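Local coordinates for T-lymphoma invasion and metastasis-inducing protein 1 (Homo sapiens, PDB 4K2P) that probably serves as a Rac exchange factor, whose PH-CC-Ex region is linked to binding phosphoinositides and partner proteins such as Par-3, at residues 16-21 and 97-102; 45-50 and 66-71; 76-81 and 111-116. The protein carries 5 engineered substitutions. All coordinates share one frame; numbering follows the deposited sequence.

Contact 1. Residues 16-21 and 97-102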
ATOM      1  N   VAL A  16     -10.795  14.207  -4.687  1.00 23.22           N
ATOM      2  CA  VAL A  16      -9.437  13.770  -4.358  1.00 22.39           C
ATOM      3  C   VAL A  16      -8.834  14.682  -3.302  1.00 22.44           C
ATOM      4  O   VAL A  16      -9.084  15.889  -3.288  1.00 23.37           O
ATOM      5  CB  VAL A  16      -8.520  13.763  -5.594  1.00 28.99           C
ATOM      6  CG1 VAL A  16      -7.147  13.191  -5.242  1.00 29.46           C
ATOM      7  CG2 VAL A  16      -9.158  12.951  -6.730  1.00 30.05           C
ATOM      8  N   LYS A  17      -8.039  14.088  -2.418  1.00 23.17           N
ATOM      9  CA  LYS A  17      -7.446  14.793  -1.299  1.00 26.61           C
ATOM     10  C   LYS A  17      -6.116  14.127  -0.949  1.00 24.75           C
ATOM     11  O   LYS A  17      -6.092  12.928  -0.725  1.00 20.50           O
ATOM     12  CB  LYS A  17      -8.417  14.736  -0.125  1.00 32.01           C
ATOM     13  CG  LYS A  17      -8.049  15.492   1.103  1.00 39.08           C
ATOM     14  CD  LYS A  17      -9.226  15.420   2.046  1.00 46.70           C
ATOM     15  CE  LYS A  17      -8.973  16.151   3.325  1.00 54.25           C
ATOM     16  NZ  LYS A  17     -10.244  16.695   3.871  1.00 60.17           N
ATOM     17  N   ASN A  18      -5.017  14.872  -0.909  1.00 26.92           N
ATOM     18  CA  ASN A  18      -3.763  14.300  -0.403  1.00 28.90           C
ATOM     19  C   ASN A  18      -3.901  13.931   1.070  1.00 24.56           C
ATOM     20  O   ASN A  18      -4.500  14.667   1.841  1.00 24.20           O
ATOM     21  CB  ASN A  18      -2.600  15.263  -0.600  1.00 34.72           C
ATOM     22  CG  ASN A  18      -2.317  15.535  -2.062  1.00 40.28           C
ATOM     23  OD1 ASN A  18      -2.608  14.713  -2.923  1.00 39.33           O
ATOM     24  ND2 ASN A  18      -1.717  16.677  -2.342  1.00 46.45           N
ATOM     25  N   PHE A  19      -3.342  12.788   1.450  1.00 24.46           N
ATOM     26  CA  PHE A  19      -3.586  12.211   2.766  1.00 23.08           C
ATOM     27  C   PHE A  19      -2.299  12.054   3.594  1.00 24.51           C
ATOM     28  O   PHE A  19      -2.203  12.580   4.705  1.00 24.65           O
ATOM     29  CB  PHE A  19      -4.290  10.865   2.603  1.00 22.15           C
ATOM     30  CG  PHE A  19      -4.720  10.246   3.898  1.00 25.00           C
ATOM     31  CD1 PHE A  19      -5.390  10.997   4.849  1.00 30.15           C
ATOM     32  CD2 PHE A  19      -4.480   8.908   4.154  1.00 25.75           C
ATOM     33  CE1 PHE A  19      -5.789  10.432   6.042  1.00 33.19           C
ATOM     34  CE2 PHE A  19      -4.880   8.338   5.339  1.00 29.50           C
ATOM     35  CZ  PHE A  19      -5.536   9.098   6.287  1.00 32.79           C
ATOM     36  N   LEU A  20      -1.330  11.318   3.058  1.00 23.61           N
ATOM     37  CA  LEU A  20      -0.004  11.191   3.665  1.00 22.91           C
ATOM     38  C   LEU A  20       1.035  11.603   2.627  1.00 24.19           C
ATOM     39  O   LEU A  20       0.803  11.459   1.428  1.00 22.88           O
ATOM     40  CB  LEU A  20       0.252   9.765   4.147  1.00 20.62           C
ATOM     41  CG  LEU A  20      -0.760   9.240   5.161  1.00 21.61           C
ATOM     42  CD1 LEU A  20      -0.607   7.754   5.386  1.00 20.65           C
ATOM     43  CD2 LEU A  20      -0.618   9.998   6.484  1.00 25.09           C
ATOM     44  N   VAL A  21       2.170  12.116   3.096  1.00 24.20           N
ATOM     45  CA  VAL A  21       3.215  12.648   2.231  1.00 26.41           C
ATOM     46  C   VAL A  21       4.587  12.178   2.700  1.00 25.58           C
ATOM     47  O   VAL A  21       4.915  12.278   3.889  1.00 24.39           O
ATOM     48  CB  VAL A  21       3.212  14.190   2.201  1.00 32.35           C
ATOM     49  CG1 VAL A  21       4.354  14.708   1.340  1.00 34.71           C
ATOM     50  CG2 VAL A  21       1.901  14.711   1.654  1.00 35.03           C
ATOM     51  N   ASP A  97       3.580   7.879   0.142  1.00 25.29           N
ATOM     52  CA  ASP A  97       2.460   8.796  -0.059  1.00 24.43           C
ATOM     53  C   ASP A  97       1.156   8.046   0.011  1.00 21.92           C
ATOM     54  O   ASP A  97       1.119   6.848  -0.236  1.00 22.03           O
ATOM     55  CB  ASP A  97       2.529   9.484  -1.425  1.00 26.92           C
ATOM     56  CG  ASP A  97       3.805  10.227  -1.635  1.00 34.61           C
ATOM     57  OD1 ASP A  97       4.063  11.159  -0.857  1.00 34.31           O
ATOM     58  OD2 ASP A  97       4.539   9.896  -2.590  1.00 41.00           O
ATOM     59  N   ALA A  98       0.077   8.764   0.303  1.00 21.53           N
ATOM     60  CA  ALA A  98      -1.255   8.195   0.192  1.00 19.59           C
ATOM     61  C   ALA A  98      -2.266   9.288  -0.158  1.00 18.78           C
ATOM     62  O   ALA A  98      -2.056  10.460   0.146  1.00 19.55           O
ATOM     63  CB  ALA A  98      -1.652   7.482   1.473  1.00 20.67           C
ATOM     64  N   PHE A  99      -3.357   8.876  -0.791  1.00 18.73           N
ATOM     65  CA  PHE A  99      -4.334   9.780  -1.380  1.00 22.88           C
ATOM     66  C   PHE A  99      -5.717   9.241  -1.091  1.00 22.05           C
ATOM     67  O   PHE A  99      -5.930   8.042  -1.135  1.00 22.83           O
ATOM     68  CB  PHE A  99      -4.129   9.897  -2.900  1.00 24.07           C
ATOM     69  CG  PHE A  99      -2.714  10.185  -3.299  1.00 26.05           C
ATOM     70  CD1 PHE A  99      -1.805   9.148  -3.459  1.00 25.46           C
ATOM     71  CD2 PHE A  99      -2.288  11.486  -3.525  1.00 27.25           C
ATOM     72  CE1 PHE A  99      -0.488   9.406  -3.825  1.00 26.16           C
ATOM     73  CE2 PHE A  99      -0.972  11.745  -3.891  1.00 28.15           C
ATOM     74  CZ  PHE A  99      -0.073  10.700  -4.035  1.00 27.07           C
ATOM     75  N   LEU A 100      -6.645  10.126  -0.754  1.00 22.64           N
ATOM     76  CA  LEU A 100      -8.046   9.755  -0.631  1.00 21.68           C
ATOM     77  C   LEU A 100      -8.834  10.093  -1.897  1.00 19.37           C
ATOM     78  O   LEU A 100      -8.604  11.115  -2.529  1.00 18.83           O
ATOM     79  CB  LEU A 100      -8.673  10.458   0.569  1.00 23.08           C
ATOM     80  CG  LEU A 100      -8.096  10.081   1.938  1.00 26.26           C
ATOM     81  CD1 LEU A 100      -8.635  11.020   2.982  1.00 27.49           C
ATOM     82  CD2 LEU A 100      -8.427   8.639   2.300  1.00 27.35           C
ATOM     83  N   PHE A 101      -9.791   9.232  -2.210  1.00 18.69           N
ATOM     84  CA  PHE A 101     -10.666   9.375  -3.359  1.00 19.87           C
ATOM     85  C   PHE A 101     -12.103   9.109  -2.918  1.00 22.28           C
ATOM     86  O   PHE A 101     -12.334   8.202  -2.122  1.00 23.72           O
ATOM     87  CB  PHE A 101     -10.296   8.393  -4.468  1.00 21.34           C
ATOM     88  CG  PHE A 101      -8.890   8.513  -4.961  1.00 23.08           C
ATOM     89  CD1 PHE A 101      -8.570   9.372  -6.006  1.00 23.08           C
ATOM     90  CD2 PHE A 101      -7.891   7.731  -4.417  1.00 23.01           C
ATOM     91  CE1 PHE A 101      -7.272   9.461  -6.477  1.00 25.07           C
ATOM     92  CE2 PHE A 101      -6.593   7.814  -4.886  1.00 25.10           C
ATOM     93  CZ  PHE A 101      -6.282   8.680  -5.917  1.00 24.87           C
ATOM     94  N   GLN A 102     -13.057   9.889  -3.423  1.00 21.41           N
ATOM     95  CA  GLN A 102     -14.474   9.624  -3.189  1.00 22.33           C
ATOM     96  C   GLN A 102     -15.190   9.404  -4.521  1.00 23.93           C
ATOM     97  O   GLN A 102     -15.082  10.222  -5.444  1.00 23.44           O
ATOM     98  CB  GLN A 102     -15.144  10.770  -2.426  1.00 24.43           C
ATOM     99  CG  GLN A 102     -16.612  10.478  -2.032  1.00 27.21           C
ATOM    100  CD  GLN A 102     -17.372  11.712  -1.567  1.00 32.17           C
ATOM    101  OE1 GLN A 102     -17.050  12.837  -1.949  1.00 32.90           O
ATOM    102  NE2 GLN A 102     -18.393  11.502  -0.742  1.00 34.97           N
TER
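V16-V21 and A98-Q102 run antiparallel at 154°, with K17-L100 and L20-A98 as hydrogen-bonded pairs. A classic beta bulge interrupts this part of the PH-domain sheet: F19 and L20 both face A98. The two backbone donors reach A98 O from the same side of its plane, F19 N at 3.0 Å and L20 N at 3.1 Å. The return bond is A98 N to L20 O.

The F19 side chain has CG anti to the backbone N (chi1 -174°), which carries its ring to L100. L100 CD2 lies over one ring face, toward the rim, and L100 CD1 is 3.7 Å from F19 CD1. A98 CB sits at the ring edge, 4.1 Å from F19 CD2. With an alanine here, L100 CD1 and CD2 would probably lose this ring and a gap would open beside A98 CB.

On the face of V16, N18, F99 and F101, N18 OD1 meets the edge of the F99 ring, 3.3 Å from CD2. V16 CG2 rests 3.7 Å from F101 CD1. Every hydrogen bond between the segments is backbone to backbone; side chains add mainly apolar packing. Sharing A98 O lets the extra residue fit while both bulge N-H groups stay bonded.

Contact 2. Residues 45-50 and 66-71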
ATOM      1  N   GLY A  45      -1.766   2.424 -17.968  1.00 42.07           N
ATOM      2  CA  GLY A  45      -0.623   1.693 -17.471  1.00 44.80           C
ATOM      3  C   GLY A  45      -0.699   1.689 -15.960  1.00 41.26           C
ATOM      4  O   GLY A  45      -1.738   1.367 -15.389  1.00 40.10           O
ATOM      5  N   CYS A  46       0.385   2.099 -15.317  1.00 42.43           N
ATOM      6  CA  CYS A  46       0.452   2.111 -13.869  1.00 42.30           C
ATOM      7  C   CYS A  46       0.559   3.544 -13.362  1.00 39.36           C
ATOM      8  O   CYS A  46       1.266   3.835 -12.398  1.00 37.48           O
ATOM      9  CB  CYS A  46       1.625   1.251 -13.399  1.00 50.19           C
ATOM     10  SG  CYS A  46       1.095  -0.084 -12.316  1.00 62.25           S
ATOM     11  N   THR A  47      -0.168   4.435 -14.030  1.00 38.04           N
ATOM     12  CA  THR A  47      -0.188   5.844 -13.672  1.00 37.31           C
ATOM     13  C   THR A  47      -1.616   6.374 -13.644  1.00 33.46           C
ATOM     14  O   THR A  47      -2.410   6.106 -14.541  1.00 35.69           O
ATOM     15  CB  THR A  47       0.652   6.677 -14.663  1.00 40.70           C
ATOM     16  OG1 THR A  47       1.978   6.151 -14.714  1.00 45.56           O
ATOM     17  CG2 THR A  47       0.712   8.141 -14.249  1.00 39.96           C
ATOM     18  N   LEU A  48      -1.950   7.086 -12.576  1.00 29.11           N
ATOM     19  CA  LEU A  48      -3.184   7.840 -12.503  1.00 26.58           C
ATOM     20  C   LEU A  48      -2.927   9.256 -12.989  1.00 28.70           C
ATOM     21  O   LEU A  48      -2.107   9.964 -12.425  1.00 29.91           O
ATOM     22  CB  LEU A  48      -3.737   7.874 -11.070  1.00 26.01           C
ATOM     23  CG  LEU A  48      -4.322   6.585 -10.508  1.00 27.64           C
ATOM     24  CD1 LEU A  48      -4.634   6.774  -9.029  1.00 28.75           C
ATOM     25  CD2 LEU A  48      -5.555   6.170 -11.258  1.00 27.98           C
ATOM     26  N   PHE A  49      -3.626   9.652 -14.045  1.00 29.11           N
ATOM     27  CA  PHE A  49      -3.553  11.002 -14.584  1.00 29.40           C
ATOM     28  C   PHE A  49      -4.762  11.804 -14.128  1.00 28.26           C
ATOM     29  O   PHE A  49      -5.896  11.335 -14.197  1.00 27.23           O
ATOM     30  CB  PHE A  49      -3.484  10.960 -16.110  1.00 30.01           C
ATOM     31  CG  PHE A  49      -2.254  10.290 -16.635  1.00 32.32           C
ATOM     32  CD1 PHE A  49      -1.086  11.005 -16.813  1.00 35.03           C
ATOM     33  CD2 PHE A  49      -2.260   8.940 -16.934  1.00 35.13           C
ATOM     34  CE1 PHE A  49       0.059  10.392 -17.293  1.00 40.13           C
ATOM     35  CE2 PHE A  49      -1.116   8.315 -17.418  1.00 40.38           C
ATOM     36  CZ  PHE A  49       0.043   9.043 -17.592  1.00 42.96           C
ATOM     37  N   PHE A  50      -4.506  13.025 -13.682  1.00 28.74           N
ATOM     38  CA  PHE A  50      -5.541  13.890 -13.133  1.00 27.30           C
ATOM     39  C   PHE A  50      -5.752  15.071 -14.056  1.00 26.88           C
ATOM     40  O   PHE A  50      -4.816  15.813 -14.334  1.00 29.61           O
ATOM     41  CB  PHE A  50      -5.147  14.366 -11.733  1.00 28.01           C
ATOM     42  CG  PHE A  50      -5.008  13.255 -10.733  1.00 29.22           C
ATOM     43  CD1 PHE A  50      -3.958  12.370 -10.805  1.00 32.62           C
ATOM     44  CD2 PHE A  50      -5.921  13.111  -9.712  1.00 30.39           C
ATOM     45  CE1 PHE A  50      -3.833  11.348  -9.883  1.00 34.81           C
ATOM     46  CE2 PHE A  50      -5.798  12.091  -8.787  1.00 32.43           C
ATOM     47  CZ  PHE A  50      -4.753  11.213  -8.874  1.00 33.87           C
ATOM     48  N   LYS A  66      -3.039  17.752 -15.337  1.00 40.67           N
ATOM     49  CA  LYS A  66      -2.416  18.664 -14.385  1.00 46.45           C
ATOM     50  C   LYS A  66      -1.248  17.995 -13.684  1.00 49.22           C
ATOM     51  O   LYS A  66      -0.192  18.595 -13.513  1.00 54.70           O
ATOM     52  CB  LYS A  66      -3.439  19.157 -13.361  1.00 48.62           C
ATOM     53  CG  LYS A  66      -4.488  20.099 -13.938  1.00 55.21           C
ATOM     54  CD  LYS A  66      -3.852  21.397 -14.425  1.00 64.04           C
ATOM     55  CE  LYS A  66      -4.880  22.375 -14.979  1.00 69.30           C
ATOM     56  NZ  LYS A  66      -5.545  21.871 -16.213  1.00 70.54           N
ATOM     57  N   HIS A  67      -1.450  16.757 -13.256  1.00 46.89           N
ATOM     58  CA  HIS A  67      -0.371  15.978 -12.665  1.00 47.32           C
ATOM     59  C   HIS A  67      -0.660  14.482 -12.760  1.00 41.88           C
ATOM     60  O   HIS A  67      -1.716  14.071 -13.236  1.00 38.71           O
ATOM     61  CB  HIS A  67      -0.129  16.407 -11.220  1.00 50.41           C
ATOM     62  CG  HIS A  67      -1.379  16.526 -10.412  1.00 51.18           C
ATOM     63  ND1 HIS A  67      -2.134  17.679 -10.386  1.00 53.02           N
ATOM     64  CD2 HIS A  67      -2.006  15.645  -9.599  1.00 50.18           C
ATOM     65  CE1 HIS A  67      -3.174  17.503  -9.593  1.00 52.62           C
ATOM     66  NE2 HIS A  67      -3.122  16.276  -9.104  1.00 50.98           N
ATOM     67  N   ALA A  68       0.295  13.679 -12.311  1.00 40.78           N
ATOM     68  CA  ALA A  68       0.203  12.230 -12.410  1.00 36.86           C
ATOM     69  C   ALA A  68       0.780  11.569 -11.165  1.00 35.85           C
ATOM     70  O   ALA A  68       1.751  12.055 -10.591  1.00 37.55           O
ATOM     71  CB  ALA A  68       0.928  11.746 -13.655  1.00 37.06           C
ATOM     72  N   VAL A  69       0.165  10.470 -10.750  1.00 32.70           N
ATOM     73  CA  VAL A  69       0.620   9.702  -9.603  1.00 31.81           C
ATOM     74  C   VAL A  69       0.966   8.302 -10.070  1.00 29.42           C
ATOM     75  O   VAL A  69       0.131   7.595 -10.621  1.00 26.34           O
ATOM     76  CB  VAL A  69      -0.450   9.632  -8.489  1.00 32.90           C
ATOM     77  CG1 VAL A  69       0.061   8.823  -7.306  1.00 32.87           C
ATOM     78  CG2 VAL A  69      -0.848  11.038  -8.038  1.00 34.24           C
ATOM     79  N   TRP A  70       2.212   7.919  -9.843  1.00 30.63           N
ATOM     80  CA  TRP A  70       2.707   6.589 -10.170  1.00 33.51           C
ATOM     81  C   TRP A  70       2.238   5.591  -9.122  1.00 30.68           C
ATOM     82  O   TRP A  70       2.510   5.775  -7.943  1.00 32.08           O
ATOM     83  CB  TRP A  70       4.229   6.626 -10.245  1.00 37.41           C
ATOM     84  CG  TRP A  70       4.887   5.359 -10.688  1.00 42.72           C
ATOM     85  CD1 TRP A  70       4.602   4.619 -11.801  1.00 44.21           C
ATOM     86  CD2 TRP A  70       5.967   4.693 -10.028  1.00 46.87           C
ATOM     87  NE1 TRP A  70       5.437   3.530 -11.867  1.00 47.79           N
ATOM     88  CE2 TRP A  70       6.285   3.554 -10.791  1.00 49.29           C
ATOM     89  CE3 TRP A  70       6.695   4.951  -8.860  1.00 50.19           C
ATOM     90  CZ2 TRP A  70       7.295   2.669 -10.424  1.00 53.60           C
ATOM     91  CZ3 TRP A  70       7.696   4.073  -8.497  1.00 53.88           C
ATOM     92  CH2 TRP A  70       7.990   2.946  -9.277  1.00 55.42           C
ATOM     93  N   VAL A  71       1.549   4.534  -9.540  1.00 28.94           N
ATOM     94  CA  VAL A  71       0.878   3.652  -8.588  1.00 27.34           C
ATOM     95  C   VAL A  71       1.348   2.204  -8.657  1.00 28.79           C
ATOM     96  O   VAL A  71       0.673   1.321  -8.131  1.00 29.73           O
ATOM     97  CB  VAL A  71      -0.661   3.671  -8.791  1.00 29.32           C
ATOM     98  CG1 VAL A  71      -1.185   5.092  -8.665  1.00 29.48           C
ATOM     99  CG2 VAL A  71      -1.053   3.081 -10.126  1.00 28.23           C
TER
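F50 and H67 form one end of an antiparallel strand pair, 47-50 with 67-70, in the curled sheet of the PH domain. The pairing continues through L48 and V69, whose N and O atoms bond in both directions.

F50 carries much of the side-chain contact. Its CB stands over one face of the H67 ring, 4.1 Å from the centroid, as a CH-pi contact. CG is next, 3.9 Å from H67 NE2. CD1 turns the ring edge to the backbone, 3.7 Å from H67 O. F50 CE1 packs at 3.5 Å on V69 CG2, and F50 CZ at the tip touches the same methyl. CE2, on the other side, packs against F101 of strand 98-102. The F50 and H67 planes are near parallel, at 19°, but slid apart, so the rings barely overlap. H67 CG takes the crowded position between its backbone N and carbonyl carbon (chi1 47°), which brings the ring beside F50. Y39 meets the H67 ring edge-to-face.

On the face of T47 and F49, T47 CG2 lies 3.7 Å from A68 CB. The same methyl lies over one face of the F49 ring, toward its rim. L48 points to the other side, where its CD1 meets V71 CG1 at 3.9 Å and F101 and L91 pack around it. At the far end of the pair, V71 N donates to C46 O over 3.0 Å, almost straight at 175°, and V71 CG2 comes to 3.3 Å from that same C46 O.

Contact 3. Residues 76-81 and 111-116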
ATOM      1  N   VAL A  76      -4.748  -0.285  -2.345  1.00 21.43           N
ATOM      2  CA  VAL A  76      -5.945   0.523  -2.285  1.00 20.78           C
ATOM      3  C   VAL A  76      -6.861  -0.166  -1.284  1.00 22.42           C
ATOM      4  O   VAL A  76      -6.995  -1.390  -1.303  1.00 22.58           O
ATOM      5  CB  VAL A  76      -6.642   0.677  -3.653  1.00 23.35           C
ATOM      6  CG1 VAL A  76      -7.723   1.742  -3.574  1.00 21.79           C
ATOM      7  CG2 VAL A  76      -5.637   1.038  -4.737  1.00 25.28           C
ATOM      8  N   GLN A  77      -7.466   0.628  -0.406  1.00 21.13           N
ATOM      9  CA  GLN A  77      -8.372   0.141   0.634  1.00 22.43           C
ATOM     10  C   GLN A  77      -9.613   1.019   0.708  1.00 21.50           C
ATOM     11  O   GLN A  77      -9.508   2.236   0.715  1.00 21.05           O
ATOM     12  CB  GLN A  77      -7.692   0.144   2.009  1.00 22.51           C
ATOM     13  CG  GLN A  77      -6.525  -0.813   2.159  1.00 23.83           C
ATOM     14  CD  GLN A  77      -6.978  -2.240   2.354  1.00 26.20           C
ATOM     15  OE1 GLN A  77      -7.322  -2.653   3.463  1.00 28.11           O
ATOM     16  NE2 GLN A  77      -6.965  -3.009   1.279  1.00 27.37           N
ATOM     17  N   ALA A  78     -10.783   0.404   0.785  1.00 21.87           N
ATOM     18  CA  ALA A  78     -11.989   1.121   1.167  1.00 22.64           C
ATOM     19  C   ALA A  78     -11.796   1.734   2.543  1.00 25.58           C
ATOM     20  O   ALA A  78     -11.083   1.182   3.378  1.00 28.06           O
ATOM     21  CB  ALA A  78     -13.186   0.192   1.173  1.00 23.12           C
ATOM     22  N   VAL A  79     -12.423   2.882   2.764  1.00 24.85           N
ATOM     23  CA  VAL A  79     -12.418   3.543   4.065  1.00 27.46           C
ATOM     24  C   VAL A  79     -13.855   3.798   4.475  1.00 28.77           C
ATOM     25  O   VAL A  79     -14.271   4.942   4.626  1.00 30.91           O
ATOM     26  CB  VAL A  79     -11.643   4.874   4.046  1.00 30.34           C
ATOM     27  CG1 VAL A  79     -11.376   5.345   5.475  1.00 34.74           C
ATOM     28  CG2 VAL A  79     -10.335   4.721   3.285  1.00 29.75           C
ATOM     29  N   PRO A  80     -14.631   2.729   4.667  1.00 28.59           N
ATOM     30  CA  PRO A  80     -16.034   2.941   5.026  1.00 30.28           C
ATOM     31  C   PRO A  80     -16.176   3.611   6.392  1.00 35.44           C
ATOM     32  O   PRO A  80     -17.248   4.090   6.729  1.00 36.83           O
ATOM     33  CB  PRO A  80     -16.609   1.523   5.048  1.00 30.95           C
ATOM     34  CG  PRO A  80     -15.442   0.652   5.316  1.00 30.42           C
ATOM     35  CD  PRO A  80     -14.280   1.301   4.634  1.00 27.11           C
ATOM     36  N   GLU A  81     -15.083   3.642   7.149  1.00 38.05           N
ATOM     37  CA  GLU A  81     -15.049   4.229   8.481  1.00 44.44           C
ATOM     38  C   GLU A  81     -14.841   5.737   8.437  1.00 42.70           C
ATOM     39  O   GLU A  81     -14.749   6.382   9.478  1.00 44.83           O
ATOM     40  CB  GLU A  81     -13.935   3.585   9.318  1.00 49.30           C
ATOM     41  CG  GLU A  81     -12.493   3.924   8.877  1.00 49.68           C
ATOM     42  CD  GLU A  81     -11.884   2.904   7.911  1.00 47.87           C
ATOM     43  OE1 GLU A  81     -12.642   2.172   7.236  1.00 46.37           O
ATOM     44  OE2 GLU A  81     -10.632   2.815   7.849  1.00 46.97           O
ATOM     45  N   ASN A 111     -14.966  -1.198  -8.223  1.00 27.34           N
ATOM     46  CA  ASN A 111     -14.430  -1.222  -9.578  1.00 25.66           C
ATOM     47  C   ASN A 111     -13.096  -0.491  -9.676  1.00 24.17           C
ATOM     48  O   ASN A 111     -12.214  -0.905 -10.421  1.00 26.46           O
ATOM     49  CB  ASN A 111     -15.435  -0.625 -10.561  1.00 28.43           C
ATOM     50  CG  ASN A 111     -16.569  -1.576 -10.875  1.00 34.28           C
ATOM     51  OD1 ASN A 111     -16.437  -2.791 -10.714  1.00 37.87           O
ATOM     52  ND2 ASN A 111     -17.691  -1.029 -11.331  1.00 36.99           N
ATOM     53  N   TRP A 112     -12.953   0.599  -8.929  1.00 21.84           N
ATOM     54  CA  TRP A 112     -11.701   1.346  -8.906  1.00 19.21           C
ATOM     55  C   TRP A 112     -10.617   0.511  -8.226  1.00 22.84           C
ATOM     56  O   TRP A 112      -9.478   0.465  -8.691  1.00 23.84           O
ATOM     57  CB  TRP A 112     -11.881   2.691  -8.194  1.00 19.88           C
ATOM     58  CG  TRP A 112     -12.277   3.807  -9.113  1.00 21.43           C
ATOM     59  CD1 TRP A 112     -13.506   4.420  -9.203  1.00 23.58           C
ATOM     60  CD2 TRP A 112     -11.442   4.442 -10.087  1.00 22.41           C
ATOM     61  NE1 TRP A 112     -13.476   5.396 -10.182  1.00 24.65           N
ATOM     62  CE2 TRP A 112     -12.220   5.431 -10.732  1.00 23.87           C
ATOM     63  CE3 TRP A 112     -10.111   4.274 -10.476  1.00 22.66           C
ATOM     64  CZ2 TRP A 112     -11.707   6.242 -11.738  1.00 25.38           C
ATOM     65  CZ3 TRP A 112      -9.610   5.081 -11.484  1.00 25.49           C
ATOM     66  CH2 TRP A 112     -10.402   6.053 -12.098  1.00 25.90           C
ATOM     67  N   ILE A 113     -10.972  -0.165  -7.136  1.00 22.15           N
ATOM     68  CA  ILE A 113     -10.004  -0.987  -6.423  1.00 23.68           C
ATOM     69  C   ILE A 113      -9.538  -2.112  -7.341  1.00 23.60           C
ATOM     70  O   ILE A 113      -8.350  -2.408  -7.422  1.00 23.01           O
ATOM     71  CB  ILE A 113     -10.591  -1.561  -5.114  1.00 25.20           C
ATOM     72  CG1 ILE A 113     -10.760  -0.431  -4.094  1.00 24.87           C
ATOM     73  CG2 ILE A 113      -9.670  -2.639  -4.538  1.00 27.94           C
ATOM     74  CD1 ILE A 113     -11.350  -0.850  -2.776  1.00 26.63           C
ATOM     75  N   THR A 114     -10.479  -2.699  -8.065  1.00 26.21           N
ATOM     76  CA  THR A 114     -10.188  -3.807  -8.957  1.00 26.80           C
ATOM     77  C   THR A 114      -9.277  -3.359 -10.087  1.00 26.53           C
ATOM     78  O   THR A 114      -8.315  -4.045 -10.409  1.00 28.41           O
ATOM     79  CB  THR A 114     -11.477  -4.403  -9.524  1.00 27.83           C
ATOM     80  OG1 THR A 114     -12.175  -5.074  -8.473  1.00 27.93           O
ATOM     81  CG2 THR A 114     -11.197  -5.409 -10.633  1.00 30.14           C
ATOM     82  N   ALA A 115      -9.552  -2.192 -10.660  1.00 25.03           N
ATOM     83  CA  ALA A 115      -8.796  -1.711 -11.812  1.00 24.93           C
ATOM     84  C   ALA A 115      -7.361  -1.361 -11.421  1.00 25.20           C
ATOM     85  O   ALA A 115      -6.420  -1.675 -12.149  1.00 25.04           O
ATOM     86  CB  ALA A 115      -9.478  -0.507 -12.433  1.00 26.70           C
ATOM     87  N   ILE A 116      -7.186  -0.721 -10.270  1.00 22.63           N
ATOM     88  CA  ILE A 116      -5.853  -0.279  -9.874  1.00 23.88           C
ATOM     89  C   ILE A 116      -4.996  -1.482  -9.493  1.00 22.44           C
ATOM     90  O   ILE A 116      -3.830  -1.551  -9.868  1.00 23.70           O
ATOM     91  CB  ILE A 116      -5.902   0.727  -8.725  1.00 24.81           C
ATOM     92  CG1 ILE A 116      -6.568   2.020  -9.201  1.00 25.58           C
ATOM     93  CG2 ILE A 116      -4.493   1.048  -8.227  1.00 27.95           C
ATOM     94  CD1 ILE A 116      -7.014   2.941  -8.089  1.00 25.66           C
TER
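V76, on a strand of the PH-domain sheet, packs on I113 and I116 and has its carbonyl O bonded by Q77 NE2 at 3.0 Å. The donor stands above the carbonyl plane, with an N-H...O angle of 152°. The folded Q77 chain turns its amide back to its own strand. Q77 points away from helix 111-116, and its side chain touches F193 and C197 of helix 168-203 in the CC-Ex region.

On the other side of the strand, the C-terminal helix of the PH domain, here 111-116, packs on strand 76-78, with the short axes 8.7 Å apart and nearly antiparallel at 166°. No hydrogen bond joins the two segments, so the contact is apolar. The two methyls of V76 divide the work. CG1 meets I113 CG1 at 3.8 Å. CG2 goes to the next helical turn, 3.7 Å from I116 CG2 and 4.0 Å from I116 CB. The V76 and I116 side chains cross at about a right angle.

L91 touches both V76 and I116, and F89 touches V76, so strand 88-92 joins this core. V76 N is hydrogen-bonded to NE2 of H117, the next residue of the helix. I113 is extended (chi2 179°), which carries its end along the strand beyond V76. Its CD1 stops 3.8 Å from A78 N and 4.5 Å from A78 CB.

In the fold
All three contacts lie in the PH domain and reach one curled antiparallel sheet. Contacts 1 and 2 have centres about 13 Å apart and share a hydrophobic layer. F99 CE1 lies 3.6 Å from V69 CG1, and F101 CE1 lies 3.8 Å from F50 CE2. V16 CG1 also touches F50 CE2. Contact 3 closes this core with the C-terminal helix. It meets contact 2 where L48 CD2 is 4.2 Å from W112 CZ3, with centres about 16 Å apart. Contacts 1 and 3 do not touch, though their centres are about 13 Å apart. The chain itself connects them, since strand 98-102 leads into helix 106-128.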